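Long-range contacts in FBP protein (Leishmania major, PDB 5OEY), which probably hydrolyses fructose 1,6-bisphosphate to fructose 6-phosphate and phosphate with the help of divalent metal ions, as a homotetramer: residues C[55-60]-C[67-72]; C[119-124]-C[133-138]; C[284-289]-C[305-310]. All coordinates share one frame; numbering follows the deposited sequence.

Interaction 1: residues C[55-60]-C[67-72]. With K (potassium ion), chain P.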
loop_
_atom_site.group_PDB
_atom_site.type_symbol
_atom_site.label_atom_id
_atom_site.label_comp_id
_atom_site.label_asym_id
_atom_site.label_seq_id
_atom_site.Cartn_x
_atom_site.Cartn_y
_atom_site.Cartn_z
ATOM N N LEU C 55 15.369 10.775 7.509
ATOM C CA LEU C 55 16.651 10.258 7.110
ATOM C C LEU C 55 17.627 11.021 8.016
ATOM O O LEU C 55 17.289 12.084 8.590
ATOM C CB LEU C 55 16.786 10.372 5.568
ATOM C CG LEU C 55 16.152 9.186 4.805
ATOM C CD1 LEU C 55 16.601 9.230 3.360
ATOM C CD2 LEU C 55 16.503 7.833 5.430
ATOM N N GLY C 56 18.790 10.427 8.232
ATOM C CA GLY C 56 19.774 10.973 9.159
ATOM C C GLY C 56 19.545 10.722 10.641
ATOM O O GLY C 56 19.144 9.633 11.030
ATOM N N TYR C 57 19.815 11.754 11.451
ATOM C CA TYR C 57 20.151 11.629 12.873
ATOM C C TYR C 57 19.555 12.741 13.688
ATOM O O TYR C 57 19.319 13.811 13.147
ATOM C CB TYR C 57 21.654 11.742 13.019
ATOM C CG TYR C 57 22.362 10.540 12.499
ATOM C CD1 TYR C 57 22.759 10.458 11.157
ATOM C CD2 TYR C 57 22.586 9.443 13.323
ATOM C CE1 TYR C 57 23.383 9.318 10.660
ATOM C CE2 TYR C 57 23.213 8.302 12.842
ATOM C CZ TYR C 57 23.611 8.249 11.507
ATOM O OH TYR C 57 24.216 7.126 11.024
ATOM N N ILE C 58 19.349 12.503 14.981
ATOM C CA ILE C 58 18.817 13.548 15.886
ATOM C C ILE C 58 19.996 14.477 16.274
ATOM O O ILE C 58 21.164 14.050 16.269
ATOM C CB ILE C 58 18.035 13.020 17.138
ATOM C CG1 ILE C 58 17.754 11.506 17.162
ATOM C CG2 ILE C 58 16.734 13.798 17.349
ATOM C CD1 ILE C 58 17.871 10.909 18.542
ATOM N N ALA C 59 19.708 15.748 16.581
ATOM C CA ALA C 59 20.782 16.799 16.593
ATOM C C ALA C 59 21.689 16.964 17.862
ATOM O O ALA C 59 22.701 17.658 17.768
ATOM C CB ALA C 59 20.207 18.159 16.174
ATOM N N GLY C 60 21.377 16.308 18.991
ATOM C CA GLY C 60 22.006 16.616 20.301
ATOM C C GLY C 60 23.418 16.110 20.526
ATOM O O GLY C 60 23.837 15.129 19.926
ATOM N N GLY C 67 27.021 4.003 23.364
ATOM C CA GLY C 67 27.766 5.104 22.748
ATOM C C GLY C 67 27.432 5.405 21.298
ATOM O O GLY C 67 28.131 6.186 20.660
ATOM N N ASP C 68 26.373 4.789 20.769
ATOM C CA ASP C 68 25.917 5.073 19.417
ATOM C C ASP C 68 25.169 6.404 19.395
ATOM O O ASP C 68 24.208 6.583 20.147
ATOM C CB ASP C 68 24.920 4.017 18.936
ATOM C CG ASP C 68 25.527 2.605 18.734
ATOM O OD1 ASP C 68 26.713 2.388 19.022
ATOM O OD2 ASP C 68 24.761 1.711 18.250
ATOM N N HIS C 69 25.571 7.311 18.510
ATOM C CA HIS C 69 24.708 8.437 18.170
ATOM C C HIS C 69 23.544 7.859 17.366
ATOM O O HIS C 69 23.755 7.124 16.401
ATOM C CB HIS C 69 25.448 9.547 17.387
ATOM C CG HIS C 69 24.630 10.792 17.179
ATOM N ND1 HIS C 69 24.814 11.639 16.103
ATOM C CD2 HIS C 69 23.604 11.320 17.898
ATOM C CE1 HIS C 69 23.949 12.639 16.176
ATOM N NE2 HIS C 69 23.200 12.466 17.252
ATOM N N GLN C 70 22.327 8.221 17.772
ATOM C CA GLN C 70 21.100 7.677 17.202
ATOM C C GLN C 70 20.557 8.329 15.907
ATOM O O GLN C 70 20.481 9.557 15.757
ATOM C CB GLN C 70 19.991 7.696 18.249
ATOM C CG GLN C 70 20.304 6.821 19.459
ATOM C CD GLN C 70 19.267 6.963 20.562
ATOM O OE1 GLN C 70 18.811 8.073 20.851
ATOM N NE2 GLN C 70 18.881 5.842 21.185
ATOM N N ALA C 71 20.131 7.461 14.995
ATOM C CA ALA C 71 19.321 7.862 13.833
ATOM C C ALA C 71 17.894 8.104 14.290
ATOM O O ALA C 71 17.481 7.510 15.254
ATOM C CB ALA C 71 19.354 6.807 12.739
ATOM N N LYS C 72 17.152 8.959 13.600
ATOM C CA LYS C 72 15.738 9.223 13.966
ATOM C C LYS C 72 14.872 7.947 13.961
ATOM O O LYS C 72 13.890 7.810 14.742
ATOM C CB LYS C 72 15.102 10.260 13.033
ATOM C CG LYS C 72 15.815 11.595 12.972
ATOM C CD LYS C 72 15.269 12.466 11.868
ATOM C CE LYS C 72 16.290 13.512 11.537
ATOM N NZ LYS C 72 15.652 14.611 10.789
HETATM K K K P . 22.733 1.729 17.211
#

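Interaction 2: residues C[119-124]-C[133-138]. With MN (manganese (II) ion), chain N; MN (manganese (II) ion), chain O; PO4 (phosphate ion), chain M.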
loop_
_atom_site.group_PDB
_atom_site.type_symbol
_atom_site.label_atom_id
_atom_site.label_comp_id
_atom_site.label_asym_id
_atom_site.label_seq_id
_atom_site.Cartn_x
_atom_site.Cartn_y
_atom_site.Cartn_z
ATOM N N PRO C 119 15.797 -2.593 18.214
ATOM C CA PRO C 119 14.647 -2.237 17.398
ATOM C C PRO C 119 14.998 -1.818 15.975
ATOM O O PRO C 119 14.159 -1.969 15.081
ATOM C CB PRO C 119 14.039 -1.066 18.169
ATOM C CG PRO C 119 15.217 -0.415 18.798
ATOM C CD PRO C 119 16.075 -1.566 19.227
ATOM N N LEU C 120 16.216 -1.332 15.773
ATOM C CA LEU C 120 16.724 -1.089 14.425
ATOM C C LEU C 120 18.226 -1.294 14.309
ATOM O O LEU C 120 19.010 -0.513 14.824
ATOM C CB LEU C 120 16.368 0.307 13.949
ATOM C CG LEU C 120 16.659 0.628 12.489
ATOM C CD1 LEU C 120 15.875 -0.274 11.553
ATOM C CD2 LEU C 120 16.233 2.041 12.225
ATOM N N ASP C 121 18.591 -2.357 13.607
ATOM C CA ASP C 121 19.962 -2.758 13.411
ATOM C C ASP C 121 20.469 -2.280 12.058
ATOM O O ASP C 121 19.827 -2.471 11.054
ATOM C CB ASP C 121 20.080 -4.275 13.498
ATOM C CG ASP C 121 21.465 -4.770 13.136
ATOM O OD1 ASP C 121 22.401 -4.568 13.944
ATOM O OD2 ASP C 121 21.579 -5.332 12.015
ATOM N N GLY C 122 21.629 -1.640 12.078
ATOM C CA GLY C 122 22.273 -1.088 10.902
ATOM C C GLY C 122 21.896 0.345 10.606
ATOM O O GLY C 122 21.990 0.754 9.474
ATOM N N SER C 123 21.483 1.106 11.619
ATOM C CA SER C 123 20.837 2.405 11.388
ATOM C C SER C 123 21.693 3.402 10.601
ATOM O O SER C 123 21.142 4.331 10.020
ATOM C CB SER C 123 20.319 3.038 12.700
ATOM O OG SER C 123 20.704 2.289 13.861
ATOM N N SER C 124 23.000 3.182 10.543
ATOM C CA SER C 124 23.915 3.919 9.653
ATOM C C SER C 124 23.992 3.385 8.189
ATOM O O SER C 124 24.904 3.719 7.422
ATOM C CB SER C 124 25.316 3.845 10.254
ATOM O OG SER C 124 25.715 2.489 10.254
ATOM N N GLY C 133 17.520 -4.087 9.925
ATOM C CA GLY C 133 16.713 -5.121 10.537
ATOM C C GLY C 133 16.301 -4.813 11.964
ATOM O O GLY C 133 16.621 -3.769 12.491
ATOM N N SER C 134 15.606 -5.745 12.602
ATOM C CA SER C 134 15.297 -5.662 14.021
ATOM C C SER C 134 15.614 -7.029 14.569
ATOM O O SER C 134 15.457 -8.020 13.865
ATOM C CB SER C 134 13.826 -5.333 14.218
ATOM O OG SER C 134 13.466 -4.125 13.602
ATOM N N ILE C 135 16.040 -7.115 15.821
ATOM C CA ILE C 135 16.404 -8.407 16.434
ATOM C C ILE C 135 15.749 -8.493 17.808
ATOM O O ILE C 135 15.679 -7.506 18.511
ATOM C CB ILE C 135 17.922 -8.553 16.598
ATOM C CG1 ILE C 135 18.631 -8.311 15.270
ATOM C CG2 ILE C 135 18.298 -9.945 17.103
ATOM C CD1 ILE C 135 20.116 -8.040 15.408
ATOM N N TRP C 136 15.274 -9.675 18.192
ATOM C CA TRP C 136 14.716 -9.875 19.534
ATOM C C TRP C 136 15.066 -11.269 20.047
ATOM O O TRP C 136 15.100 -12.226 19.280
ATOM C CB TRP C 136 13.174 -9.651 19.572
ATOM C CG TRP C 136 12.456 -10.542 18.638
ATOM C CD1 TRP C 136 12.033 -11.797 18.884
ATOM C CD2 TRP C 136 12.137 -10.262 17.294
ATOM N NE1 TRP C 136 11.451 -12.321 17.775
ATOM C CE2 TRP C 136 11.510 -11.393 16.775
ATOM C CE3 TRP C 136 12.338 -9.158 16.464
ATOM C CZ2 TRP C 136 11.062 -11.462 15.464
ATOM C CZ3 TRP C 136 11.896 -9.218 15.154
ATOM C CH2 TRP C 136 11.255 -10.360 14.671
ATOM N N GLY C 137 15.249 -11.359 21.363
ATOM C CA GLY C 137 15.406 -12.613 22.076
ATOM C C GLY C 137 14.384 -12.648 23.172
ATOM O O GLY C 137 14.165 -11.648 23.829
ATOM N N VAL C 138 13.757 -13.803 23.365
ATOM C CA VAL C 138 12.696 -13.982 24.360
ATOM C C VAL C 138 13.107 -15.015 25.384
ATOM O O VAL C 138 13.355 -16.172 25.041
ATOM C CB VAL C 138 11.375 -14.452 23.705
ATOM C CG1 VAL C 138 10.239 -14.509 24.727
ATOM C CG2 VAL C 138 10.988 -13.500 22.570
HETATM MN MN MN N . 20.276 -0.919 16.687
HETATM MN MN MN O . 22.385 -3.672 15.927
HETATM P P PO4 M . 23.098 -0.759 15.422
HETATM O O1 PO4 M . 23.805 -0.413 16.719
HETATM O O2 PO4 M . 23.513 -2.072 14.853
HETATM O O3 PO4 M . 23.328 0.322 14.390
HETATM O O4 PO4 M . 21.636 -0.852 15.786
HETATM O O HOH W 1 19.173 0.458 17.193
#

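Interaction 3: residues C[284-289]-C[305-310]. With MN (manganese (II) ion), chain O.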
loop_
_atom_site.group_PDB
_atom_site.type_symbol
_atom_site.label_atom_id
_atom_site.label_comp_id
_atom_site.label_asym_id
_atom_site.label_seq_id
_atom_site.Cartn_x
_atom_site.Cartn_y
_atom_site.Cartn_z
ATOM N N GLU C 284 21.599 -8.846 20.344
ATOM C CA GLU C 284 22.178 -9.038 19.018
ATOM C C GLU C 284 22.767 -10.421 18.891
ATOM O O GLU C 284 22.251 -11.251 18.166
ATOM C CB GLU C 284 23.242 -7.978 18.726
ATOM C CG GLU C 284 22.683 -6.572 18.566
ATOM C CD GLU C 284 23.735 -5.488 18.313
ATOM O OE1 GLU C 284 24.830 -5.566 18.898
ATOM O OE2 GLU C 284 23.449 -4.496 17.607
ATOM N N ALA C 285 23.814 -10.694 19.657
ATOM C CA ALA C 285 24.562 -11.929 19.512
ATOM C C ALA C 285 23.827 -13.191 19.941
ATOM O O ALA C 285 23.872 -14.184 19.229
ATOM C CB ALA C 285 25.873 -11.817 20.263
ATOM N N ALA C 286 23.174 -13.169 21.094
ATOM C CA ALA C 286 22.508 -14.376 21.590
ATOM C C ALA C 286 21.261 -14.780 20.781
ATOM O O ALA C 286 21.046 -15.968 20.530
ATOM C CB ALA C 286 22.173 -14.241 23.070
ATOM N N PRO C 287 20.404 -13.808 20.402
ATOM C CA PRO C 287 19.300 -14.171 19.492
ATOM C C PRO C 287 19.772 -14.740 18.155
ATOM O O PRO C 287 19.316 -15.809 17.733
ATOM C CB PRO C 287 18.591 -12.845 19.273
ATOM C CG PRO C 287 18.867 -12.101 20.522
ATOM C CD PRO C 287 20.277 -12.422 20.864
ATOM N N MET C 288 20.720 -14.053 17.527
ATOM C CA MET C 288 21.280 -14.540 16.297
ATOM C C MET C 288 21.961 -15.898 16.489
ATOM O O MET C 288 21.919 -16.738 15.592
ATOM C CB MET C 288 22.241 -13.520 15.696
ATOM C CG MET C 288 21.570 -12.275 15.159
ATOM S SD MET C 288 20.219 -12.663 14.045
ATOM C CE MET C 288 20.289 -11.266 12.923
ATOM N N ALA C 289 22.563 -16.116 17.648
ATOM C CA ALA C 289 23.176 -17.399 17.936
ATOM C C ALA C 289 22.156 -18.536 18.024
ATOM O O ALA C 289 22.378 -19.608 17.463
ATOM C CB ALA C 289 23.982 -17.329 19.216
ATOM N N ARG C 305 30.447 -21.441 22.953
ATOM C CA ARG C 305 29.084 -21.045 22.584
ATOM C C ARG C 305 28.633 -19.725 23.198
ATOM O O ARG C 305 28.690 -19.539 24.418
ATOM C CB ARG C 305 28.083 -22.131 22.959
ATOM C CG ARG C 305 28.129 -23.322 22.015
ATOM C CD ARG C 305 27.235 -24.454 22.490
ATOM N NE ARG C 305 25.812 -24.179 22.286
ATOM C CZ ARG C 305 24.814 -24.535 23.107
ATOM N NH1 ARG C 305 25.046 -25.171 24.264
ATOM N NH2 ARG C 305 23.552 -24.222 22.785
ATOM N N ILE C 306 28.155 -18.816 22.344
ATOM C CA ILE C 306 27.494 -17.581 22.810
ATOM C C ILE C 306 26.364 -17.905 23.785
ATOM O O ILE C 306 26.236 -17.257 24.818
ATOM C CB ILE C 306 26.905 -16.761 21.635
ATOM C CG1 ILE C 306 28.015 -16.192 20.746
ATOM C CG2 ILE C 306 26.017 -15.620 22.122
ATOM C CD1 ILE C 306 29.012 -15.284 21.434
ATOM N N LEU C 307 25.553 -18.906 23.466
ATOM C CA LEU C 307 24.426 -19.216 24.310
ATOM C C LEU C 307 24.814 -19.712 25.689
ATOM O O LEU C 307 24.008 -19.606 26.598
ATOM C CB LEU C 307 23.493 -20.211 23.635
ATOM C CG LEU C 307 22.831 -19.748 22.334
ATOM C CD1 LEU C 307 21.951 -20.862 21.794
ATOM C CD2 LEU C 307 22.025 -18.482 22.521
ATOM N N GLU C 308 26.024 -20.264 25.846
ATOM C CA GLU C 308 26.526 -20.723 27.159
ATOM C C GLU C 308 27.150 -19.602 28.002
ATOM O O GLU C 308 27.452 -19.831 29.169
ATOM C CB GLU C 308 27.501 -21.913 27.023
ATOM C CG GLU C 308 26.830 -23.279 26.827
ATOM C CD GLU C 308 27.799 -24.407 26.442
ATOM O OE1 GLU C 308 29.029 -24.262 26.657
ATOM O OE2 GLU C 308 27.337 -25.443 25.896
ATOM N N GLN C 309 27.343 -18.412 27.430
ATOM C CA GLN C 309 27.893 -17.277 28.178
ATOM C C GLN C 309 26.944 -16.750 29.226
ATOM O O GLN C 309 25.736 -16.693 29.003
ATOM C CB GLN C 309 28.263 -16.111 27.279
ATOM C CG GLN C 309 29.670 -16.197 26.723
ATOM C CD GLN C 309 29.982 -15.040 25.786
ATOM O OE1 GLN C 309 29.532 -13.904 25.998
ATOM N NE2 GLN C 309 30.726 -15.326 24.723
ATOM N N SER C 310 27.521 -16.381 30.372
ATOM C CA SER C 310 26.776 -15.829 31.495
ATOM C C SER C 310 26.511 -14.383 31.238
ATOM O O SER C 310 27.380 -13.657 30.763
ATOM C CB SER C 310 27.531 -16.013 32.827
ATOM O OG SER C 310 28.906 -15.715 32.707
HETATM MN MN MN O . 22.385 -3.672 15.927
#

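Interaction 1: residues C[55-60]-C[67-72]
The backbones of Tyr57 and Ala71 are joined by a single beta bridge, their CA atoms 4.0 Å apart, where two parts of one surface loop meet. The close part is here. The Ile58 N-H points at Gln70 O in a fairly straight bond (3.3 Å from Ile58 N, 164° at the hydrogen), while Lys72 N reaches Gly56 O only weakly. The Tyr57 ring turns its edge to the Gln70 carbonyl, and its CE2 meets the methyl of Ala71 at 4.1 Å. The looser, exposed side belongs to His69 and Ile58. With CG anti to the backbone N (chi1 -173°), His69 swings toward the 55-60 segment and gives its NE2-H to Ile58 O, 2.8 Å from NE2 but bent and weak. Its ring presents one face to Tyr57 CD2; the two planes are 23° from parallel but slid so far apart that they barely overlap. Ile58 CD1 merely runs alongside Gln70, 3.8 Å from its OE1. Lys72 stretches past Leu55 O and Tyr57 O to bond Gly53 O through NZ. Beyond the bridge, the ion modelled as potassium lies at Asp68 OD2 and Glu97, and Gln70 NE2 bonds Glu98; Glu97 and Glu98 are manganese-site residues. Ala71 stands at the N-cap position of helix 72-87, its N bonded to Asp74 OD2, and Ile58 and Gln70 rest on Val75 of that helix.

Interaction 2: residues C[119-124]-C[133-138]
Asp121 and Gly133 form an antiparallel hydrogen-bonded pair at the end of the hairpin made by strands 113-121 and 132-140. Both backbone groups of each residue are used: Asp121 N gives an almost straight bond to Gly133 O (2.7 Å, 177° at the hydrogen), and Gly133 N returns one to Asp121 O at 3.0 Å, in the carbonyl plane and on a lone pair. Gly133 O also receives a CA-H contact from Leu120. Beside this pair, Ser134 OG donates to Pro119 O (2.7 Å), approaching from above the carbonyl plane, and has a second partner in Tyr173 OH.

At the corner of Pro119 and Leu120 the carbonyl of Leu120 faces the first manganese, 2.3 Å from its O, beside Asp118 and Glu97; phosphate O4 and a water are modelled too close to this ion for their distances to be trusted. With CG anti to the backbone N (chi1 173°), the Asp121 carboxylate divides its oxygens: OD1 binds the second manganese at 2.2 Å, beside Asp118 and Glu284, and OD2 accepts from Val253 N, which should fix the rotation of the group. The phosphate, probably from the crystallisation liquor, lies between the two ions, with O2 on the second, and takes weak bonds from Gly122 N and Ser123 N; Ser123 OG is bonded to Asp74. Asp121 and Gly122 also belong to the fructose 6-phosphate site, so the hairpin end forms part of the active site. Strand 132-140 runs between 113-121 and 167-173, with helix 72-87 against Pro119 and Leu120 and helix 252-262 against Asp121 and Ile135.

Interaction 3: residues C[284-289]-C[305-310]
Ala285, Ala286 and Ala289 of helix 281-294 receive Ile306 and Leu307 from the loop after strand 304-305, a helix-to-loop contact inside the C-terminal domain of the class 1 FBPase fold. Apolar packing makes up the whole of it, for no hydrogen bond crosses. Ile306 sets its CG2 branch, anti to the backbone N, over the helix, 3.8 Å from Ala286 CA and 4.2 Å from Ala285 CB. The methyl of Ala289 meets Ile306 CB at 3.8 Å and also Leu307 CD2 at 4.0 Å. All five residues are buried, and Thr318 and Phe322 of strand 317-323 continue the cluster round Ile306.

Charged groups keep to the margins. Arg305 NH1 holds Glu308 OE2 in a 2.8 Å salt bridge, met on the anti side of the carboxylate, and Arg305 NH2 pairs with Glu293 farther along the helix. At the other margin OE1 of Glu284 forms a salt bridge with Arg280, while OE2 binds the second manganese, so the packed helix also carries a metal ligand. Back at the interface, Leu307 CD2 ends 3.4 Å from Ala286 O.

How the interactions relate
The three contacts follow one another along the chain, and their centres step across the molecule: 15 Å from interaction 1 to interaction 2, 15 Å on to interaction 3, and 27 Å between the outer two. Interactions 1 and 2 belong to the N-terminal family region and touch where Tyr57 OH packs on Ser124 CA and Ala71 CB on Ser123 CB. Interaction 3 lies in the C-terminal one; its Pro287 packs on Ile135 and Trp136 of strand 132-140. Asp121 of interaction 2 and Glu284 of interaction 3 share one manganese, so the metal centre draws ligands from both the N-terminal and C-terminal family regions, with the potassium-bound loop of interaction 1 at its side.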